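Local atomic coordinates of putative glucoamylase (Bacteroides caccae ATCC 43185, PDB entry 4QT9), a protein that is a putative glucoamylase with an alpha/alpha toroid fold and probably hydrolyses glycosidic bonds in alpha-glucans or related sugars. Residues Glu49-Asp54 / Gly371-Tyr376; Arg31-Phe36 / Arg83-Arg88; Arg107-Tyr112 / Trp188-Thr193. One frame throughout, in Å; residues are numbered along the deposited sequence. Where two conformers were deposited one is given.

Contact 1 of 3, residues Glu49-Asp54 / Gly371-Tyr376; sequences ERYHVD and GPFGFY
Y51 and F373 form an edge-to-face aromatic pair, partly buried beside helix 21-37 of this alpha/alpha toroid protein. The pair joins the short strand 50-52, which runs antiparallel to strand 389-391, to the type I beta turn from G371 to G374. That turn connects strands 370-371 and 374-375, a small beta hairpin. No hydrogen bond crosses between 49-54 and 371-376; the contact is apolar. F373 presents CE2 to the Y51 ring, 3.6 Å above its plane and over its centre. The ring centroids are 4.9 Å apart and the planes meet at 60°. Y51 has CG anti to the backbone N (chi1 -169°), which carries the ring toward F373. Y35 of helix 21-37 touches both Y51 and F373, and L34 of that helix also packs on F373. Replacing Y51 with an alanine would probably open a gap over F373 CE2 and deprive that ring edge of its aromatic face. Farther along, V53 reaches the turn through one methyl. Its CG2 lies a loose 4.4 Å from P372 CG. The same V53 CG2 meets the Y376 ring at its edge, near the ring plane, with CE1 of Y376 3.8 Å away.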
loop_
_atom_site.group_PDB
_atom_site.type_symbol
_atom_site.label_atom_id
_atom_site.label_comp_id
_atom_site.label_asym_id
_atom_site.label_seq_id
_atom_site.Cartn_x
_atom_site.Cartn_y
_atom_site.Cartn_z
ATOM N N GLU A 49 12.419 0.466 -5.160
ATOM C CA GLU A 49 11.675 1.659 -4.765
ATOM C C GLU A 49 11.090 2.338 -6.033
ATOM O O GLU A 49 9.904 2.663 -6.073
ATOM C CB GLU A 49 12.609 2.626 -3.989
ATOM C CG GLU A 49 11.982 3.969 -3.615
ATOM C CD GLU A 49 10.779 3.902 -2.689
ATOM O OE1 GLU A 49 10.862 3.235 -1.631
ATOM O OE2 GLU A 49 9.752 4.536 -3.015
ATOM N N ARG A 50 11.926 2.470 -7.078
ATOM C CA ARG A 50 11.601 3.128 -8.333
ATOM C C ARG A 50 12.166 2.398 -9.566
ATOM O O ARG A 50 13.154 1.652 -9.471
ATOM C CB ARG A 50 12.141 4.577 -8.311
ATOM C CG ARG A 50 13.669 4.738 -8.430
ATOM C CD ARG A 50 14.126 6.090 -7.924
ATOM N NE ARG A 50 14.329 6.079 -6.469
ATOM C CZ ARG A 50 13.645 6.788 -5.574
ATOM N NH1 ARG A 50 12.647 7.584 -5.959
ATOM N NH2 ARG A 50 13.953 6.713 -4.289
ATOM N N TYR A 51 11.552 2.669 -10.728
ATOM C CA TYR A 51 11.981 2.181 -12.034
ATOM C C TYR A 51 11.904 3.343 -13.016
ATOM O O TYR A 51 10.829 3.917 -13.207
ATOM C CB TYR A 51 11.145 0.977 -12.512
ATOM C CG TYR A 51 11.745 0.314 -13.731
ATOM C CD1 TYR A 51 11.523 0.826 -15.008
ATOM C CD2 TYR A 51 12.571 -0.793 -13.607
ATOM C CE1 TYR A 51 12.138 0.272 -16.124
ATOM C CE2 TYR A 51 13.188 -1.362 -14.716
ATOM C CZ TYR A 51 12.960 -0.836 -15.977
ATOM O OH TYR A 51 13.539 -1.429 -17.078
ATOM N N HIS A 52 13.046 3.733 -13.569
ATOM C CA HIS A 52 13.123 4.854 -14.517
ATOM C C HIS A 52 13.430 4.321 -15.907
ATOM O O HIS A 52 14.514 3.778 -16.132
ATOM C CB HIS A 52 14.161 5.919 -14.063
ATOM C CG HIS A 52 13.818 6.585 -12.746
ATOM N ND1 HIS A 52 14.655 7.528 -12.175
ATOM C CD2 HIS A 52 12.726 6.453 -11.957
ATOM C CE1 HIS A 52 14.043 7.944 -11.082
ATOM N NE2 HIS A 52 12.872 7.335 -10.914
ATOM N N VAL A 53 12.461 4.452 -16.843
ATOM C CA VAL A 53 12.607 3.979 -18.233
ATOM C C VAL A 53 13.843 4.646 -18.892
ATOM O O VAL A 53 14.527 4.004 -19.672
ATOM C CB VAL A 53 11.307 4.233 -19.054
ATOM C CG1 VAL A 53 11.484 3.865 -20.530
ATOM C CG2 VAL A 53 10.111 3.494 -18.452
ATOM N N ASP A 54 14.148 5.907 -18.513
ATOM C CA ASP A 54 15.267 6.715 -19.030
ATOM C C ASP A 54 16.640 6.218 -18.567
ATOM O O ASP A 54 17.638 6.611 -19.164
ATOM C CB ASP A 54 15.090 8.213 -18.645
ATOM C CG ASP A 54 14.725 8.471 -17.184
ATOM O OD1 ASP A 54 13.544 8.224 -16.806
ATOM O OD2 ASP A 54 15.590 8.984 -16.439
ATOM N N GLY A 371 2.888 3.345 -20.109
ATOM C CA GLY A 371 4.160 2.761 -20.531
ATOM C C GLY A 371 4.266 1.246 -20.481
ATOM O O GLY A 371 3.245 0.558 -20.380
ATOM N N PRO A 372 5.512 0.695 -20.547
ATOM C CA PRO A 372 5.669 -0.774 -20.566
ATOM C C PRO A 372 5.180 -1.493 -19.304
ATOM O O PRO A 372 4.648 -2.589 -19.434
ATOM C CB PRO A 372 7.183 -0.979 -20.759
ATOM C CG PRO A 372 7.803 0.322 -20.366
ATOM C CD PRO A 372 6.812 1.376 -20.718
ATOM N N PHE A 373 5.330 -0.882 -18.103
ATOM C CA PHE A 373 4.905 -1.475 -16.825
ATOM C C PHE A 373 3.607 -0.829 -16.269
ATOM O O PHE A 373 3.392 -0.807 -15.056
ATOM C CB PHE A 373 6.037 -1.384 -15.777
ATOM C CG PHE A 373 7.304 -2.148 -16.097
ATOM C CD1 PHE A 373 7.301 -3.174 -17.040
ATOM C CD2 PHE A 373 8.488 -1.871 -15.428
ATOM C CE1 PHE A 373 8.460 -3.885 -17.326
ATOM C CE2 PHE A 373 9.649 -2.584 -15.714
ATOM C CZ PHE A 373 9.626 -3.587 -16.661
ATOM N N GLY A 374 2.751 -0.366 -17.178
ATOM C CA GLY A 374 1.480 0.277 -16.871
ATOM C C GLY A 374 1.581 1.791 -16.864
ATOM O O GLY A 374 2.501 2.376 -17.453
ATOM N N PHE A 375 0.621 2.439 -16.208
ATOM C CA PHE A 375 0.600 3.888 -16.110
ATOM C C PHE A 375 1.796 4.406 -15.353
ATOM O O PHE A 375 2.156 3.857 -14.310
ATOM C CB PHE A 375 -0.691 4.377 -15.422
ATOM C CG PHE A 375 -1.923 4.088 -16.242
ATOM C CD1 PHE A 375 -2.205 4.829 -17.387
ATOM C CD2 PHE A 375 -2.760 3.025 -15.915
ATOM C CE1 PHE A 375 -3.303 4.514 -18.188
ATOM C CE2 PHE A 375 -3.894 2.752 -16.683
ATOM C CZ PHE A 375 -4.167 3.509 -17.804
ATOM N N TYR A 376 2.401 5.471 -15.880
ATOM C CA TYR A 376 3.518 6.146 -15.233
ATOM C C TYR A 376 3.025 6.799 -13.938
ATOM O O TYR A 376 1.810 6.914 -13.714
ATOM C CB TYR A 376 4.165 7.151 -16.185
ATOM C CG TYR A 376 4.869 6.486 -17.345
ATOM C CD1 TYR A 376 5.906 5.574 -17.130
ATOM C CD2 TYR A 376 4.588 6.854 -18.659
ATOM C CE1 TYR A 376 6.592 4.995 -18.193
ATOM C CE2 TYR A 376 5.266 6.271 -19.735
ATOM C CZ TYR A 376 6.272 5.354 -19.494
ATOM O OH TYR A 376 6.948 4.793 -20.540
#

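Contact 2 of 3, residues Arg31-Phe36 / Arg83-Arg88; sequences RTFLYF and RGYVTR
F33 projects from helix 21-37 against Y85 and V86, in the loop joining helices 67-83 and 88-104. The contact ties the first modelled helix of this alpha/alpha toroid protein to a helix-to-helix connection. Helix 67-83 ends in a Schellman motif at G84, and T87 is the N-cap of the next helix. Y85 and V86 lie between these two helix ends.

The F33 side chain can be followed outward. Its CB approaches the Y85 ring, with CD2 of Y85 3.9 Å away. The next atom, F33 CG, is closer to the same Y85 CD2, at 3.6 Å. Of the two ring atoms beyond it, F33 CD1 is 4.0 Å from Y85 CD2. F33 CD2 also lies near Y85 CD2, whereas CE2 of F33 has moved on to Y85 CB, 3.7 Å away. At the tip, F33 CZ reaches V86.

The rings of F33 and Y85 make an edge-to-face pair, planes at 66°, with the edge of Y85 turned to the face of F33. Y85 CB adds a CH-pi contact, 4.1 Å from the F33 ring centroid and 26° off its normal. F33 holds CG anti to the backbone N (chi1 164°), which carries the ring out toward the loop. W37, one turn later in the helix, meets the F33 ring nearly parallel and also touches V86. At the ring edge, V86 CG1 lies in the F33 plane, 3.7 Å from CZ of F33.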
loop_
_atom_site.group_PDB
_atom_site.type_symbol
_atom_site.label_atom_id
_atom_site.label_comp_id
_atom_site.label_asym_id
_atom_site.label_seq_id
_atom_site.Cartn_x
_atom_site.Cartn_y
_atom_site.Cartn_z
ATOM N N ARG A 31 0.180 -5.356 -17.628
ATOM C CA ARG A 31 1.350 -4.476 -17.669
ATOM C C ARG A 31 1.843 -4.077 -16.278
ATOM O O ARG A 31 3.051 -4.056 -16.067
ATOM C CB ARG A 31 1.081 -3.240 -18.521
ATOM C CG ARG A 31 1.086 -3.574 -20.002
ATOM C CD ARG A 31 1.505 -2.376 -20.782
ATOM N NE ARG A 31 1.142 -2.518 -22.184
ATOM C CZ ARG A 31 1.403 -1.612 -23.115
ATOM N NH1 ARG A 31 2.048 -0.489 -22.801
ATOM N NH2 ARG A 31 1.029 -1.818 -24.369
ATOM N N THR A 32 0.938 -3.761 -15.346
ATOM C CA THR A 32 1.306 -3.366 -13.973
ATOM C C THR A 32 2.014 -4.522 -13.278
ATOM O O THR A 32 3.005 -4.303 -12.581
ATOM C CB THR A 32 0.074 -2.878 -13.199
ATOM O OG1 THR A 32 -0.549 -1.878 -13.993
ATOM C CG2 THR A 32 0.435 -2.270 -11.852
ATOM N N PHE A 33 1.542 -5.752 -13.528
ATOM C CA PHE A 33 2.149 -6.992 -13.040
ATOM C C PHE A 33 3.618 -7.070 -13.502
ATOM O O PHE A 33 4.474 -7.465 -12.719
ATOM C CB PHE A 33 1.355 -8.215 -13.564
ATOM C CG PHE A 33 2.078 -9.545 -13.456
ATOM C CD1 PHE A 33 2.115 -10.240 -12.249
ATOM C CD2 PHE A 33 2.698 -10.114 -14.567
ATOM C CE1 PHE A 33 2.779 -11.472 -12.153
ATOM C CE2 PHE A 33 3.358 -11.343 -14.470
ATOM C CZ PHE A 33 3.405 -12.010 -13.261
ATOM N N LEU A 34 3.906 -6.647 -14.767
ATOM C CA LEU A 34 5.273 -6.703 -15.303
ATOM C C LEU A 34 6.265 -5.810 -14.515
ATOM O O LEU A 34 7.452 -6.166 -14.499
ATOM C CB LEU A 34 5.336 -6.383 -16.794
ATOM C CG LEU A 34 4.617 -7.338 -17.741
ATOM C CD1 LEU A 34 4.887 -6.956 -19.165
ATOM C CD2 LEU A 34 5.008 -8.776 -17.515
ATOM N N TYR A 35 5.785 -4.725 -13.794
ATOM C CA TYR A 35 6.661 -3.912 -12.919
ATOM C C TYR A 35 7.310 -4.842 -11.900
ATOM O O TYR A 35 8.484 -4.708 -11.574
ATOM C CB TYR A 35 5.891 -2.751 -12.160
ATOM C CG TYR A 35 6.765 -1.922 -11.209
ATOM C CD1 TYR A 35 7.052 -2.367 -9.922
ATOM C CD2 TYR A 35 7.402 -0.758 -11.641
ATOM C CE1 TYR A 35 7.956 -1.687 -9.093
ATOM C CE2 TYR A 35 8.224 -0.015 -10.782
ATOM C CZ TYR A 35 8.514 -0.490 -9.516
ATOM O OH TYR A 35 9.378 0.203 -8.685
ATOM N N PHE A 36 6.504 -5.727 -11.324
ATOM C CA PHE A 36 6.958 -6.593 -10.236
ATOM C C PHE A 36 7.570 -7.894 -10.747
ATOM O O PHE A 36 8.450 -8.434 -10.078
ATOM C CB PHE A 36 5.805 -6.854 -9.275
ATOM C CG PHE A 36 5.324 -5.560 -8.657
ATOM C CD1 PHE A 36 6.087 -4.905 -7.691
ATOM C CD2 PHE A 36 4.147 -4.957 -9.094
ATOM C CE1 PHE A 36 5.662 -3.681 -7.153
ATOM C CE2 PHE A 36 3.723 -3.737 -8.552
ATOM C CZ PHE A 36 4.488 -3.109 -7.591
ATOM N N ARG A 83 -4.170 -15.741 -12.336
ATOM C CA ARG A 83 -4.711 -15.503 -13.677
ATOM C C ARG A 83 -3.962 -16.289 -14.757
ATOM O O ARG A 83 -4.468 -16.424 -15.872
ATOM C CB ARG A 83 -4.697 -14.012 -14.009
ATOM C CG ARG A 83 -5.725 -13.263 -13.184
ATOM C CD ARG A 83 -6.202 -11.992 -13.834
ATOM N NE ARG A 83 -7.274 -11.430 -13.021
ATOM C CZ ARG A 83 -8.565 -11.499 -13.324
ATOM N NH1 ARG A 83 -8.957 -12.030 -14.478
ATOM N NH2 ARG A 83 -9.474 -11.001 -12.495
ATOM N N GLY A 84 -2.782 -16.804 -14.431
ATOM C CA GLY A 84 -1.985 -17.553 -15.398
ATOM C C GLY A 84 -1.072 -16.694 -16.258
ATOM O O GLY A 84 -0.739 -17.082 -17.385
ATOM N N TYR A 85 -0.639 -15.533 -15.727
ATOM C CA TYR A 85 0.334 -14.650 -16.375
ATOM C C TYR A 85 1.699 -15.386 -16.429
ATOM O O TYR A 85 2.439 -15.285 -17.396
ATOM C CB TYR A 85 0.452 -13.324 -15.598
ATOM C CG TYR A 85 -0.745 -12.389 -15.629
ATOM C CD1 TYR A 85 -1.842 -12.648 -16.446
ATOM C CD2 TYR A 85 -0.743 -11.203 -14.904
ATOM C CE1 TYR A 85 -2.940 -11.786 -16.479
ATOM C CE2 TYR A 85 -1.832 -10.331 -14.931
ATOM C CZ TYR A 85 -2.926 -10.617 -15.729
ATOM O OH TYR A 85 -3.976 -9.721 -15.811
ATOM N N VAL A 86 2.003 -16.133 -15.371
ATOM C CA VAL A 86 3.185 -16.984 -15.218
ATOM C C VAL A 86 2.693 -18.369 -14.808
ATOM O O VAL A 86 1.574 -18.490 -14.299
ATOM C CB VAL A 86 4.226 -16.397 -14.223
ATOM C CG1 VAL A 86 4.827 -15.111 -14.773
ATOM C CG2 VAL A 86 3.624 -16.150 -12.847
ATOM N N THR A 87 3.503 -19.411 -15.014
ATOM C CA THR A 87 3.113 -20.769 -14.601
ATOM C C THR A 87 3.177 -20.920 -13.065
ATOM O O THR A 87 3.804 -20.101 -12.385
ATOM C CB THR A 87 3.992 -21.813 -15.295
ATOM O OG1 THR A 87 5.315 -21.703 -14.775
ATOM C CG2 THR A 87 4.000 -21.656 -16.828
ATOM N N ARG A 88 2.512 -21.945 -12.530
ATOM C CA ARG A 88 2.510 -22.287 -11.103
ATOM C C ARG A 88 3.960 -22.468 -10.599
ATOM O O ARG A 88 4.291 -22.008 -9.505
ATOM C CB ARG A 88 1.705 -23.605 -10.897
ATOM C CG ARG A 88 1.630 -24.123 -9.466
ATOM C CD ARG A 88 0.883 -25.441 -9.370
ATOM N NE ARG A 88 0.546 -25.785 -7.984
ATOM C CZ ARG A 88 -0.320 -26.731 -7.625
ATOM N NH1 ARG A 88 -0.959 -27.441 -8.547
ATOM N NH2 ARG A 88 -0.564 -26.964 -6.343
#

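Contact 3 of 3, residues Arg107-Tyr112 / Trp188-Thr193; sequences RFHGAY and WHWSPT
H109 turns its ring edge onto the face of W190, joining a type I' beta turn to strand 189-190 at the surface of this alpha/alpha toroid protein. The turn runs from F108 to A111 and lies in the loop after helix 88-104. Backbone hydrogen bonds in both directions between F108 and A111 close it. No hydrogen bond passes between 107-112 and 188-193.

The larger, tighter part is at H109 and W190. H109 CD2 is 3.5 Å from both CZ3 and CH2 of W190. It stands 3.4 Å above the W190 ring plane, toward the rim. The H109 ring and the six-membered ring of W190 have centroids 4.5 Å apart, and their planes are almost perpendicular at 81°. With CG anti to the backbone N (chi1 -180°), the W190 indole is carried toward the turn, and one face meets H109. F108 CB meets the indole in its plane, at the edge, 3.8 Å from W190 CE3. The indole is therefore approached over a face and at an edge by successive residues of one turn. W177 adds a stack on H109 and an edge-to-face contact with W190.

The P192 side is exposed and smaller. Within 188-193, S191 OG accepts from T193 N, an ST turn. P192 comes obliquely to the F108 ring, its CG 3.6 Å from F108 CD2.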
loop_
_atom_site.group_PDB
_atom_site.type_symbol
_atom_site.label_atom_id
_atom_site.label_comp_id
_atom_site.label_asym_id
_atom_site.label_seq_id
_atom_site.Cartn_x
_atom_site.Cartn_y
_atom_site.Cartn_z
ATOM N N ARG A 107 17.024 -7.141 9.829
ATOM C CA ARG A 107 15.812 -7.045 10.650
ATOM C C ARG A 107 16.167 -6.374 11.967
ATOM O O ARG A 107 17.308 -6.475 12.408
ATOM C CB ARG A 107 15.175 -8.426 10.936
ATOM C CG ARG A 107 14.888 -9.277 9.717
ATOM C CD ARG A 107 14.197 -10.580 10.069
ATOM N NE ARG A 107 12.780 -10.371 10.387
ATOM C CZ ARG A 107 11.900 -11.356 10.542
ATOM N NH1 ARG A 107 12.280 -12.623 10.413
ATOM N NH2 ARG A 107 10.631 -11.082 10.827
ATOM N N PHE A 108 15.197 -5.688 12.587
ATOM C CA PHE A 108 15.353 -4.932 13.829
ATOM C C PHE A 108 14.190 -5.268 14.708
ATOM O O PHE A 108 13.080 -4.806 14.477
ATOM C CB PHE A 108 15.456 -3.417 13.487
ATOM C CG PHE A 108 16.492 -3.148 12.412
ATOM C CD1 PHE A 108 16.151 -3.203 11.064
ATOM C CD2 PHE A 108 17.835 -2.994 12.742
ATOM C CE1 PHE A 108 17.119 -3.035 10.072
ATOM C CE2 PHE A 108 18.798 -2.795 11.752
ATOM C CZ PHE A 108 18.427 -2.807 10.423
ATOM N N HIS A 109 14.435 -6.191 15.654
ATOM C CA HIS A 109 13.449 -6.797 16.572
ATOM C C HIS A 109 12.347 -7.430 15.709
ATOM O O HIS A 109 11.165 -7.206 15.933
ATOM C CB HIS A 109 12.910 -5.784 17.606
ATOM C CG HIS A 109 13.880 -5.505 18.706
ATOM N ND1 HIS A 109 13.948 -6.307 19.827
ATOM C CD2 HIS A 109 14.808 -4.529 18.813
ATOM C CE1 HIS A 109 14.901 -5.792 20.583
ATOM N NE2 HIS A 109 15.454 -4.727 20.013
ATOM N N GLY A 110 12.774 -8.140 14.664
ATOM C CA GLY A 110 11.870 -8.813 13.739
ATOM C C GLY A 110 11.239 -7.936 12.674
ATOM O O GLY A 110 10.683 -8.462 11.710
ATOM N N ALA A 111 11.285 -6.604 12.843
ATOM C CA ALA A 111 10.698 -5.677 11.885
ATOM C C ALA A 111 11.684 -5.402 10.734
ATOM O O ALA A 111 12.901 -5.437 10.923
ATOM C CB ALA A 111 10.294 -4.368 12.568
ATOM N N TYR A 112 11.157 -5.104 9.554
ATOM C CA TYR A 112 12.014 -4.832 8.406
ATOM C C TYR A 112 12.231 -3.327 8.222
ATOM O O TYR A 112 11.368 -2.520 8.595
ATOM C CB TYR A 112 11.447 -5.484 7.142
ATOM C CG TYR A 112 11.629 -6.989 7.133
ATOM C CD1 TYR A 112 12.863 -7.561 6.824
ATOM C CD2 TYR A 112 10.581 -7.841 7.471
ATOM C CE1 TYR A 112 13.034 -8.946 6.792
ATOM C CE2 TYR A 112 10.747 -9.227 7.469
ATOM C CZ TYR A 112 11.976 -9.773 7.121
ATOM O OH TYR A 112 12.154 -11.127 7.080
ATOM N N TRP A 188 6.649 4.271 15.070
ATOM C CA TRP A 188 6.963 3.984 13.684
ATOM C C TRP A 188 8.348 3.330 13.523
ATOM O O TRP A 188 8.485 2.366 12.757
ATOM C CB TRP A 188 6.910 5.304 12.866
ATOM C CG TRP A 188 6.723 5.121 11.387
ATOM C CD1 TRP A 188 7.494 4.364 10.545
ATOM C CD2 TRP A 188 5.792 5.829 10.550
ATOM N NE1 TRP A 188 7.059 4.503 9.248
ATOM C CE2 TRP A 188 6.038 5.425 9.216
ATOM C CE3 TRP A 188 4.769 6.773 10.801
ATOM C CZ2 TRP A 188 5.270 5.894 8.140
ATOM C CZ3 TRP A 188 3.983 7.203 9.744
ATOM C CH2 TRP A 188 4.233 6.765 8.431
ATOM N N HIS A 189 9.369 3.878 14.229
ATOM C CA HIS A 189 10.760 3.450 14.107
ATOM C C HIS A 189 11.469 3.061 15.373
ATOM O O HIS A 189 11.165 3.528 16.471
ATOM C CB HIS A 189 11.624 4.568 13.491
ATOM C CG HIS A 189 10.967 5.362 12.413
ATOM N ND1 HIS A 189 10.252 6.505 12.707
ATOM C CD2 HIS A 189 10.997 5.192 11.073
ATOM C CE1 HIS A 189 9.875 6.993 11.536
ATOM N NE2 HIS A 189 10.270 6.213 10.534
ATOM N N TRP A 190 12.514 2.268 15.167
ATOM C CA TRP A 190 13.485 1.847 16.163
ATOM C C TRP A 190 14.809 1.646 15.470
ATOM O O TRP A 190 14.893 0.966 14.433
ATOM C CB TRP A 190 13.082 0.591 16.965
ATOM C CG TRP A 190 14.129 0.227 17.975
ATOM C CD1 TRP A 190 14.327 0.815 19.191
ATOM C CD2 TRP A 190 15.219 -0.694 17.792
ATOM N NE1 TRP A 190 15.456 0.311 19.782
ATOM C CE2 TRP A 190 16.013 -0.637 18.957
ATOM C CE3 TRP A 190 15.597 -1.568 16.755
ATOM C CZ2 TRP A 190 17.134 -1.463 19.145
ATOM C CZ3 TRP A 190 16.723 -2.367 16.925
ATOM C CH2 TRP A 190 17.474 -2.318 18.110
ATOM N N SER A 191 15.850 2.227 16.060
ATOM C CA SER A 191 17.198 2.138 15.519
ATOM C C SER A 191 18.152 1.486 16.517
ATOM O O SER A 191 18.118 1.855 17.692
ATOM C CB SER A 191 17.707 3.528 15.168
ATOM O OG SER A 191 19.116 3.497 15.011
ATOM N N PRO A 192 19.065 0.599 16.068
ATOM C CA PRO A 192 20.067 0.049 17.007
ATOM C C PRO A 192 21.087 1.097 17.470
ATOM O O PRO A 192 21.687 0.905 18.520
ATOM C CB PRO A 192 20.766 -1.065 16.208
ATOM C CG PRO A 192 20.050 -1.153 14.909
ATOM C CD PRO A 192 19.262 0.091 14.697
ATOM N N THR A 193 21.263 2.200 16.705
ATOM C CA THR A 193 22.221 3.267 16.999
ATOM C C THR A 193 21.537 4.470 17.667
ATOM O O THR A 193 22.042 5.000 18.657
ATOM C CB THR A 193 22.928 3.674 15.688
ATOM O OG1 THR A 193 23.628 2.537 15.186
ATOM C CG2 THR A 193 23.904 4.838 15.860
#

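Contacts 1 and 2 are neighbours, their centres about 16 Å apart, and helix 21-37 joins them. F33 of this helix serves contact 2, while R31 and Y35 reach contact 1. R31 NH1 makes a probable hydrogen bond of 2.9 Å to G371 O, and Y35 CE2 packs 3.5 Å from Y51 CB. Along the chain the segments of these two contacts alternate. Contact 3 stands apart, with its centre about 30 Å from that of contact 1 and about 32 Å from that of contact 2. Its nearest atoms are about 12 Å and about 16 Å from theirs. All three centres lie about 17 to 20 Å from the centre of the chain.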